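Local coordinates for protein 2-aminomuconic 6-semialdehyde dehydrogenase (Pseudomonas sp., PDB 7BZV) that probably catalyses the NAD+-dependent oxidation of 2-aminomuconate 6-semialdehyde to 2-aminomuconate, a step of the meta-cleavage pathway for 2-aminophenol catabolism, and needs its tetrameric assembly to bind NAD+, at residues 266-269 and 270-273; 274-277 and 278-281; 298-301 and 302-306. All coordinates share one frame; numbering follows the deposited sequence.

Contact 1 of 3, residues 266-269 and 270-273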
ATOM      1  N   CYS B 266     -23.583  23.628 -14.225  1.00 27.07           N
ATOM      2  CA  CYS B 266     -22.241  23.397 -14.749  1.00 29.97           C
ATOM      3  C   CYS B 266     -21.609  24.701 -15.215  1.00 27.02           C
ATOM      4  O   CYS B 266     -22.279  25.712 -15.431  1.00 25.33           O
ATOM      5  CB  CYS B 266     -22.258  22.376 -15.893  1.00 27.85           C
ATOM      6  SG  CYS B 266     -22.937  22.944 -17.452  1.00 27.72           S
ATOM      7  N   ASP B 267     -20.281  24.679 -15.317  1.00 25.45           N
ATOM      8  CA  ASP B 267     -19.568  25.722 -16.045  1.00 30.02           C
ATOM      9  C   ASP B 267     -19.828  25.492 -17.527  1.00 32.01           C
ATOM     10  O   ASP B 267     -19.234  24.608 -18.150  1.00 27.01           O
ATOM     11  CB  ASP B 267     -18.080  25.677 -15.703  1.00 25.67           C
ATOM     12  CG  ASP B 267     -17.311  26.794 -16.377  1.00 35.59           C
ATOM     13  OD1 ASP B 267     -17.574  27.092 -17.568  1.00 29.97           O
ATOM     14  OD2 ASP B 267     -16.456  27.389 -15.712  1.00 33.39           O
ATOM     15  N   PHE B 268     -20.735  26.284 -18.103  1.00 26.85           N
ATOM     16  CA  PHE B 268     -21.302  25.931 -19.403  1.00 29.82           C
ATOM     17  C   PHE B 268     -20.243  25.941 -20.497  1.00 24.70           C
ATOM     18  O   PHE B 268     -20.198  25.042 -21.348  1.00 25.14           O
ATOM     19  CB  PHE B 268     -22.450  26.893 -19.717  1.00 33.73           C
ATOM     20  CG  PHE B 268     -23.313  26.469 -20.865  1.00 28.61           C
ATOM     21  CD1 PHE B 268     -24.399  25.644 -20.671  1.00 31.65           C
ATOM     22  CD2 PHE B 268     -23.039  26.926 -22.140  1.00 31.87           C
ATOM     23  CE1 PHE B 268     -25.205  25.285 -21.749  1.00 31.39           C
ATOM     24  CE2 PHE B 268     -23.821  26.575 -23.206  1.00 38.58           C
ATOM     25  CZ  PHE B 268     -24.903  25.752 -23.011  1.00 29.34           C
ATOM     26  N   GLU B 269     -19.365  26.934 -20.488  1.00 24.95           N
ATOM     27  CA  GLU B 269     -18.371  27.015 -21.552  1.00 26.42           C
ATOM     28  C   GLU B 269     -17.371  25.876 -21.455  1.00 25.29           C
ATOM     29  O   GLU B 269     -16.995  25.300 -22.481  1.00 24.20           O
ATOM     30  CB  GLU B 269     -17.647  28.377 -21.532  1.00 31.87           C
ATOM     31  CG  GLU B 269     -18.503  29.548 -22.049  1.00 83.30           C
ATOM     32  CD  GLU B 269     -19.320  29.212 -23.311  1.00112.84           C
ATOM     33  OE1 GLU B 269     -18.779  28.575 -24.243  1.00123.42           O
ATOM     34  OE2 GLU B 269     -20.514  29.581 -23.377  1.00115.79           O
ATOM     35  N   LYS B 270     -16.940  25.509 -20.241  1.00 26.03           N
ATOM     36  CA  LYS B 270     -16.011  24.375 -20.139  1.00 22.34           C
ATOM     37  C   LYS B 270     -16.688  23.076 -20.561  1.00 22.82           C
ATOM     38  O   LYS B 270     -16.058  22.195 -21.174  1.00 26.70           O
ATOM     39  CB  LYS B 270     -15.466  24.238 -18.720  1.00 26.16           C
ATOM     40  CG  LYS B 270     -14.581  25.372 -18.267  1.00 30.04           C
ATOM     41  CD  LYS B 270     -14.054  25.034 -16.837  1.00 29.66           C
ATOM     42  CE  LYS B 270     -13.207  26.145 -16.262  1.00 46.92           C
ATOM     43  NZ  LYS B 270     -12.103  26.394 -17.191  1.00 43.62           N
ATOM     44  N   MET B 271     -17.957  22.932 -20.191  1.00 24.52           N
ATOM     45  CA  MET B 271     -18.729  21.748 -20.533  1.00 22.33           C
ATOM     46  C   MET B 271     -18.860  21.607 -22.033  1.00 23.84           C
ATOM     47  O   MET B 271     -18.643  20.519 -22.579  1.00 22.67           O
ATOM     48  CB  MET B 271     -20.101  21.819 -19.850  1.00 20.91           C
ATOM     49  CG  MET B 271     -21.088  20.744 -20.267  1.00 21.85           C
ATOM     50  SD  MET B 271     -21.965  21.011 -21.813  1.00 26.66           S
ATOM     51  CE  MET B 271     -22.841  22.525 -21.469  1.00 26.30           C
ATOM     52  N   LEU B 272     -19.145  22.702 -22.731  1.00 24.21           N
ATOM     53  CA  LEU B 272     -19.279  22.589 -24.174  1.00 24.51           C
ATOM     54  C   LEU B 272     -17.963  22.160 -24.809  1.00 26.79           C
ATOM     55  O   LEU B 272     -17.947  21.339 -25.755  1.00 23.05           O
ATOM     56  CB  LEU B 272     -19.740  23.915 -24.784  1.00 25.51           C
ATOM     57  CG  LEU B 272     -21.199  24.309 -24.798  1.00 47.72           C
ATOM     58  CD1 LEU B 272     -21.246  25.649 -25.564  1.00 63.70           C
ATOM     59  CD2 LEU B 272     -22.035  23.261 -25.463  1.00 43.80           C
ATOM     60  N   ASP B 273     -16.853  22.763 -24.359  1.00 25.98           N
ATOM     61  CA  ASP B 273     -15.547  22.360 -24.872  1.00 26.25           C
ATOM     62  C   ASP B 273     -15.312  20.870 -24.655  1.00 24.31           C
ATOM     63  O   ASP B 273     -14.813  20.156 -25.537  1.00 26.25           O
ATOM     64  CB  ASP B 273     -14.420  23.119 -24.169  1.00 29.82           C
ATOM     65  CG  ASP B 273     -14.282  24.539 -24.641  1.00 37.36           C
ATOM     66  OD1 ASP B 273     -14.884  24.913 -25.653  1.00 31.75           O
ATOM     67  OD2 ASP B 273     -13.560  25.285 -23.972  1.00 34.15           O
TER

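Contact 2 of 3, residues 274-277 and 278-281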
ATOM      1  N   GLY B 274     -15.601  20.408 -23.437  1.00 24.40           N
ATOM      2  CA  GLY B 274     -15.377  19.012 -23.090  1.00 25.60           C
ATOM      3  C   GLY B 274     -16.312  18.059 -23.805  1.00 28.57           C
ATOM      4  O   GLY B 274     -15.890  17.002 -24.268  1.00 28.91           O
ATOM      5  N   MET B 275     -17.580  18.429 -23.924  1.00 22.97           N
ATOM      6  CA  MET B 275     -18.549  17.573 -24.599  1.00 25.60           C
ATOM      7  C   MET B 275     -18.300  17.488 -26.099  1.00 28.39           C
ATOM      8  O   MET B 275     -18.527  16.426 -26.692  1.00 25.41           O
ATOM      9  CB  MET B 275     -19.958  18.064 -24.312  1.00 23.83           C
ATOM     10  CG  MET B 275     -20.446  17.731 -22.870  1.00 27.94           C
ATOM     11  SD  MET B 275     -20.318  15.984 -22.472  1.00 27.09           S
ATOM     12  CE  MET B 275     -21.315  15.237 -23.754  1.00 28.71           C
ATOM     13  N   MET B 276     -17.807  18.564 -26.737  1.00 26.69           N
ATOM     14  CA  MET B 276     -17.444  18.425 -28.145  1.00 30.04           C
ATOM     15  C   MET B 276     -16.394  17.351 -28.333  1.00 28.15           C
ATOM     16  O   MET B 276     -16.443  16.622 -29.339  1.00 27.84           O
ATOM     17  CB  MET B 276     -16.968  19.738 -28.768  1.00 32.64           C
ATOM     18  CG  MET B 276     -18.102  20.632 -28.819  1.00 33.58           C
ATOM     19  SD  MET B 276     -19.145  20.357 -30.305  1.00 30.57           S
ATOM     20  CE  MET B 276     -20.446  19.263 -29.832  1.00 38.08           C
ATOM     21  N   ARG B 277     -15.478  17.193 -27.372  1.00 22.19           N
ATOM     22  CA  ARG B 277     -14.510  16.107 -27.489  1.00 28.88           C
ATOM     23  C   ARG B 277     -15.152  14.752 -27.177  1.00 27.03           C
ATOM     24  O   ARG B 277     -14.964  13.775 -27.919  1.00 27.92           O
ATOM     25  CB  ARG B 277     -13.317  16.395 -26.569  1.00 31.14           C
ATOM     26  CG  ARG B 277     -12.472  17.588 -27.059  1.00 34.93           C
ATOM     27  CD  ARG B 277     -11.448  18.096 -26.048  1.00 35.96           C
ATOM     28  NE  ARG B 277     -10.614  17.038 -25.490  1.00 49.00           N
ATOM     29  CZ  ARG B 277      -9.531  16.563 -26.080  1.00 47.21           C
ATOM     30  NH1 ARG B 277      -9.151  17.076 -27.244  1.00 45.88           N
ATOM     31  NH2 ARG B 277      -8.822  15.601 -25.483  1.00 49.28           N
ATOM     32  N   ALA B 278     -15.901  14.675 -26.077  1.00 27.13           N
ATOM     33  CA  ALA B 278     -16.545  13.423 -25.670  1.00 24.52           C
ATOM     34  C   ALA B 278     -17.448  12.879 -26.760  1.00 25.64           C
ATOM     35  O   ALA B 278     -17.681  11.664 -26.823  1.00 27.53           O
ATOM     36  CB  ALA B 278     -17.379  13.619 -24.397  1.00 25.87           C
ATOM     37  N   LEU B 279     -18.003  13.757 -27.588  1.00 24.66           N
ATOM     38  CA  LEU B 279     -18.870  13.332 -28.676  1.00 29.37           C
ATOM     39  C   LEU B 279     -18.107  13.031 -29.966  1.00 29.48           C
ATOM     40  O   LEU B 279     -18.430  12.050 -30.636  1.00 25.79           O
ATOM     41  CB  LEU B 279     -19.950  14.395 -28.984  1.00 29.04           C
ATOM     42  CG  LEU B 279     -20.946  14.715 -27.859  1.00 34.48           C
ATOM     43  CD1 LEU B 279     -21.809  15.926 -28.181  1.00 26.46           C
ATOM     44  CD2 LEU B 279     -21.820  13.525 -27.527  1.00 34.58           C
ATOM     45  N   PHE B 280     -17.106  13.846 -30.355  1.00 22.44           N
ATOM     46  CA  PHE B 280     -16.625  13.836 -31.738  1.00 26.62           C
ATOM     47  C   PHE B 280     -15.119  13.643 -31.863  1.00 23.38           C
ATOM     48  O   PHE B 280     -14.616  13.502 -32.979  1.00 25.78           O
ATOM     49  CB  PHE B 280     -17.065  15.141 -32.461  1.00 25.72           C
ATOM     50  CG  PHE B 280     -18.542  15.403 -32.385  1.00 24.76           C
ATOM     51  CD1 PHE B 280     -19.438  14.439 -32.800  1.00 27.53           C
ATOM     52  CD2 PHE B 280     -19.035  16.607 -31.876  1.00 29.39           C
ATOM     53  CE1 PHE B 280     -20.804  14.651 -32.708  1.00 28.27           C
ATOM     54  CE2 PHE B 280     -20.402  16.819 -31.765  1.00 28.84           C
ATOM     55  CZ  PHE B 280     -21.286  15.844 -32.195  1.00 28.43           C
ATOM     56  N   LEU B 281     -14.381  13.590 -30.760  1.00 25.70           N
ATOM     57  CA  LEU B 281     -12.966  13.265 -30.877  1.00 27.37           C
ATOM     58  C   LEU B 281     -12.789  11.923 -31.586  1.00 24.71           C
ATOM     59  O   LEU B 281     -13.530  10.971 -31.336  1.00 25.40           O
ATOM     60  CB  LEU B 281     -12.315  13.222 -29.486  1.00 29.11           C
ATOM     61  CG  LEU B 281     -10.810  13.016 -29.525  1.00 27.22           C
ATOM     62  CD1 LEU B 281     -10.132  14.254 -30.129  1.00 41.22           C
ATOM     63  CD2 LEU B 281     -10.216  12.733 -28.118  1.00 33.07           C
TER

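Contact 3 of 3, residues 298-301 and 302-306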
ATOM      1  N   PRO B 298     -33.703  22.790 -17.375  1.00 29.48           N
ATOM      2  CA  PRO B 298     -33.589  24.255 -17.528  1.00 35.09           C
ATOM      3  C   PRO B 298     -32.494  24.716 -18.478  1.00 38.94           C
ATOM      4  O   PRO B 298     -32.556  25.870 -18.936  1.00 32.74           O
ATOM      5  CB  PRO B 298     -33.316  24.747 -16.102  1.00 37.85           C
ATOM      6  CG  PRO B 298     -33.942  23.680 -15.212  1.00 35.02           C
ATOM      7  CD  PRO B 298     -33.676  22.372 -15.956  1.00 30.85           C
ATOM      8  N   ILE B 299     -31.495  23.884 -18.798  1.00 31.16           N
ATOM      9  CA  ILE B 299     -30.503  24.284 -19.789  1.00 31.64           C
ATOM     10  C   ILE B 299     -30.589  23.450 -21.063  1.00 27.74           C
ATOM     11  O   ILE B 299     -29.733  23.586 -21.930  1.00 27.29           O
ATOM     12  CB  ILE B 299     -29.070  24.258 -19.223  1.00 26.81           C
ATOM     13  CG1 ILE B 299     -28.733  22.905 -18.619  1.00 25.30           C
ATOM     14  CG2 ILE B 299     -28.869  25.403 -18.235  1.00 36.79           C
ATOM     15  CD1 ILE B 299     -27.267  22.656 -18.638  1.00 31.36           C
ATOM     16  N   PHE B 300     -31.616  22.610 -21.215  1.00 27.41           N
ATOM     17  CA  PHE B 300     -31.672  21.717 -22.372  1.00 27.17           C
ATOM     18  C   PHE B 300     -31.705  22.491 -23.690  1.00 28.30           C
ATOM     19  O   PHE B 300     -30.977  22.173 -24.635  1.00 27.73           O
ATOM     20  CB  PHE B 300     -32.891  20.804 -22.275  1.00 25.78           C
ATOM     21  CG  PHE B 300     -33.072  19.917 -23.461  1.00 24.63           C
ATOM     22  CD1 PHE B 300     -32.411  18.718 -23.562  1.00 30.78           C
ATOM     23  CD2 PHE B 300     -33.955  20.276 -24.469  1.00 32.69           C
ATOM     24  CE1 PHE B 300     -32.600  17.909 -24.637  1.00 36.76           C
ATOM     25  CE2 PHE B 300     -34.150  19.457 -25.540  1.00 34.71           C
ATOM     26  CZ  PHE B 300     -33.465  18.281 -25.633  1.00 37.80           C
ATOM     27  N   ASP B 301     -32.546  23.515 -23.774  1.00 26.44           N
ATOM     28  CA  ASP B 301     -32.636  24.270 -25.021  1.00 31.60           C
ATOM     29  C   ASP B 301     -31.346  25.034 -25.303  1.00 30.86           C
ATOM     30  O   ASP B 301     -30.855  25.049 -26.437  1.00 29.04           O
ATOM     31  CB  ASP B 301     -33.811  25.249 -24.972  1.00 34.61           C
ATOM     32  CG  ASP B 301     -35.144  24.568 -25.139  1.00 50.46           C
ATOM     33  OD1 ASP B 301     -35.200  23.449 -25.705  1.00 44.91           O
ATOM     34  OD2 ASP B 301     -36.148  25.160 -24.699  1.00 55.04           O
ATOM     35  N   ARG B 302     -30.810  25.717 -24.289  1.00 30.80           N
ATOM     36  CA  ARG B 302     -29.543  26.409 -24.468  1.00 30.58           C
ATOM     37  C   ARG B 302     -28.467  25.439 -24.934  1.00 31.26           C
ATOM     38  O   ARG B 302     -27.668  25.756 -25.826  1.00 31.39           O
ATOM     39  CB  ARG B 302     -29.137  27.075 -23.159  1.00 35.72           C
ATOM     40  CG  ARG B 302     -27.828  27.848 -23.211  1.00 35.39           C
ATOM     41  CD  ARG B 302     -27.493  28.449 -21.842  1.00 41.09           C
ATOM     42  NE  ARG B 302     -26.151  29.001 -21.821  1.00 35.98           N
ATOM     43  CZ  ARG B 302     -25.464  29.288 -20.719  1.00 39.86           C
ATOM     44  NH1 ARG B 302     -25.990  29.084 -19.525  1.00 39.32           N
ATOM     45  NH2 ARG B 302     -24.249  29.788 -20.816  1.00 40.76           N
ATOM     46  N   PHE B 303     -28.434  24.250 -24.340  1.00 27.70           N
ATOM     47  CA  PHE B 303     -27.451  23.251 -24.730  1.00 24.22           C
ATOM     48  C   PHE B 303     -27.583  22.894 -26.204  1.00 29.95           C
ATOM     49  O   PHE B 303     -26.590  22.812 -26.931  1.00 25.74           O
ATOM     50  CB  PHE B 303     -27.625  21.982 -23.903  1.00 24.98           C
ATOM     51  CG  PHE B 303     -26.667  20.889 -24.282  1.00 23.27           C
ATOM     52  CD1 PHE B 303     -25.408  20.862 -23.741  1.00 32.61           C
ATOM     53  CD2 PHE B 303     -27.010  19.914 -25.219  1.00 26.59           C
ATOM     54  CE1 PHE B 303     -24.515  19.866 -24.097  1.00 31.59           C
ATOM     55  CE2 PHE B 303     -26.113  18.906 -25.575  1.00 27.86           C
ATOM     56  CZ  PHE B 303     -24.859  18.898 -25.026  1.00 29.70           C
ATOM     57  N   CYS B 304     -28.802  22.566 -26.635  1.00 25.80           N
ATOM     58  CA  CYS B 304     -29.008  22.153 -28.018  1.00 28.87           C
ATOM     59  C   CYS B 304     -28.657  23.272 -28.992  1.00 25.41           C
ATOM     60  O   CYS B 304     -28.071  23.019 -30.045  1.00 25.01           O
ATOM     61  CB  CYS B 304     -30.450  21.712 -28.240  1.00 26.34           C
ATOM     62  SG  CYS B 304     -30.821  20.159 -27.393  1.00 30.56           S
ATOM     63  N   VAL B 305     -29.017  24.502 -28.665  1.00 26.88           N
ATOM     64  CA  VAL B 305     -28.723  25.619 -29.564  1.00 35.52           C
ATOM     65  C   VAL B 305     -27.220  25.827 -29.667  1.00 30.55           C
ATOM     66  O   VAL B 305     -26.653  25.944 -30.762  1.00 27.08           O
ATOM     67  CB  VAL B 305     -29.439  26.894 -29.080  1.00 28.42           C
ATOM     68  CG1 VAL B 305     -28.943  28.136 -29.839  1.00 27.89           C
ATOM     69  CG2 VAL B 305     -30.975  26.730 -29.159  1.00 30.06           C
ATOM     70  N   ALA B 306     -26.554  25.892 -28.523  1.00 27.54           N
ATOM     71  CA  ALA B 306     -25.120  26.167 -28.542  1.00 27.08           C
ATOM     72  C   ALA B 306     -24.362  25.008 -29.160  1.00 30.60           C
ATOM     73  O   ALA B 306     -23.437  25.208 -29.952  1.00 25.24           O
ATOM     74  CB  ALA B 306     -24.600  26.450 -27.130  1.00 29.09           C
TER
HETATM   75  O   HOH W   1     -32.188  26.466 -21.832  1.00 30.88           O

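Contact 1 of 3, residues 266-269 and 270-273
Asp267 OD1 accepts the backbone N-H of Lys270 at 3.2 Å where helix 268-280 begins, with Asp267 at the N-cap. The bond is nearly straight (171°), although the donor stands above the carboxylate plane. Putting CG anti to the backbone N (chi1 -177°) swings the carboxylate to this first-turn amide. Aspartate suits the place because a short acidic side chain can reach back to an amide of the first turn, where the helix has few preceding carbonyls to offer, and its negative charge probably interacts favourably with the positive end of the helix dipole. The methylenes of Lys270 run past the same group, CE lying 3.5 Å from Asp267 OD2, while the ammonium makes a long, weak ion pair with Asp486 of the second subunit. Direct backbone bonds then take over, Met271 N to Asp267 O at 2.9 Å and Leu272 N to Phe268 O at 2.9 Å.

This helix is the crossover of a beta-alpha-beta unit between strands 258-262 and 290-296, and its apolar contacts lie on the buried side. Met271 CE lies over one face of the Phe268 ring in a CH-pi contact, 3.8 Å from the centroid. Leu272 CD1 approaches Phe268 CE2 obliquely to 3.6 Å. Flexible methionine can fold its methyl over the ring, and branched leucine fills beside it. Met271 CB touches Cys266 SG at 3.9 Å. Helix 297-312 covers this side through Ala306 and Phe303.

Contact 2 of 3, residues 274-277 and 278-281
Met276 and Phe280, one helical turn apart, run side by side in the same direction. The sulfur of Met276 lies at the edge of the Phe280 ring, 5.2 Å from its centroid and almost in its plane, a Met-aromatic contact. CG anti to the carbonyl carbon (chi1 -67°) and a bend at chi2 bring the sulfur there; the detailed position of the methyl is doubtful. Met275 uses its methyl differently, with CE across Leu279 CG at 4.2 Å, and its SD is 4.2 Å from Ala278 CB. On the exposed flank, Leu281 CD2 rests over a face of the Arg277 guanidinium, 4.1 Å from NH2; the flat face of an exposed charged group still takes an apolar neighbour.

The backbone sets these spacings. Ala278 N bonds to Gly274 O at 2.9 Å and Leu279 N to Met275 O at 2.9 Å. Near the end of the helix, Arg277 O receives Leu281 N at 2.9 Å and, weakly, Phe280 N.

Farther out, Met276 and Phe280 face Ile311 of helix 297-312, and Met275 and Leu279 face Val293 of strand 290-296. Ala278 and Leu281 both touch Trp446, where a methyl side chain probably lets the indole come close, and helix 95-119 touches Arg277 and Leu281. With unbranched sulfur chains and aliphatic groups as its partners, the buried side is held by shape and dispersion, while hydrogen bonding across the contact is left to the main chain.

Contact 3 of 3, residues 298-301 and 302-306
Ile299 O accepts the backbone N-H of Phe303 at 2.8 Å, the shortest hydrogen bond across this contact. Cys304 N follows to Phe300 O at 3.0 Å and Val305 N to Asp301 O at 2.9 Å. One residue earlier the pattern is carried by water, which donates to Pro298 O at 3.0 Å and accepts from Arg302 N at 2.9 Å. It stands in for the direct bond of that turn.

Among the side chains, the thiol of Cys304 sits over one face of the Phe300 ring. Its SG is 3.9 Å from the centroid, 19° off the ring normal and displaced toward the CZ side. Cys304 SG points back along the helix, anti to its own carbonyl carbon (chi1 -69°), which brings it above the ring one turn before. A small, polarisable sulfur suits the flat pi surface of a ring one turn away.

Val397 of strand 394-400 touches Phe300, Phe303 and Cys304, and the guanidinium of Arg302 makes a cation-pi contact with Phe268. The Phe300-Cys304 pair is a Cys sulfur-aromatic contact between residues i and i+4; the helix carrying it packs on the parallel strands of the sheet, consistent with the alpha/beta catalytic domain of aldehyde dehydrogenases.

Contacts 1 and 2 are successive parts of helix 268-280, with centres about 12 Å apart, while contact 3 lies on the neighbouring helix 297-312. Contact 2 is the buried one, its centre about 17 Å from the chain centre; contacts 1 and 3, at about 26 and 32 Å, are only partly buried. Their chemistry follows: several exposed charged residues flank contacts 1 and 3, whereas in contact 2 Arg277 is the one exposed residue beside methionine, leucine and phenylalanine. Contacts 1 and 3 touch directly, Met271 SD reaching Phe303 CE1 at 3.6 Å and Leu272 CD1 reaching Ala306 CB at 3.8 Å. Contacts 2 and 3 do not touch, yet contact 2 meets later turns of helix 297-312.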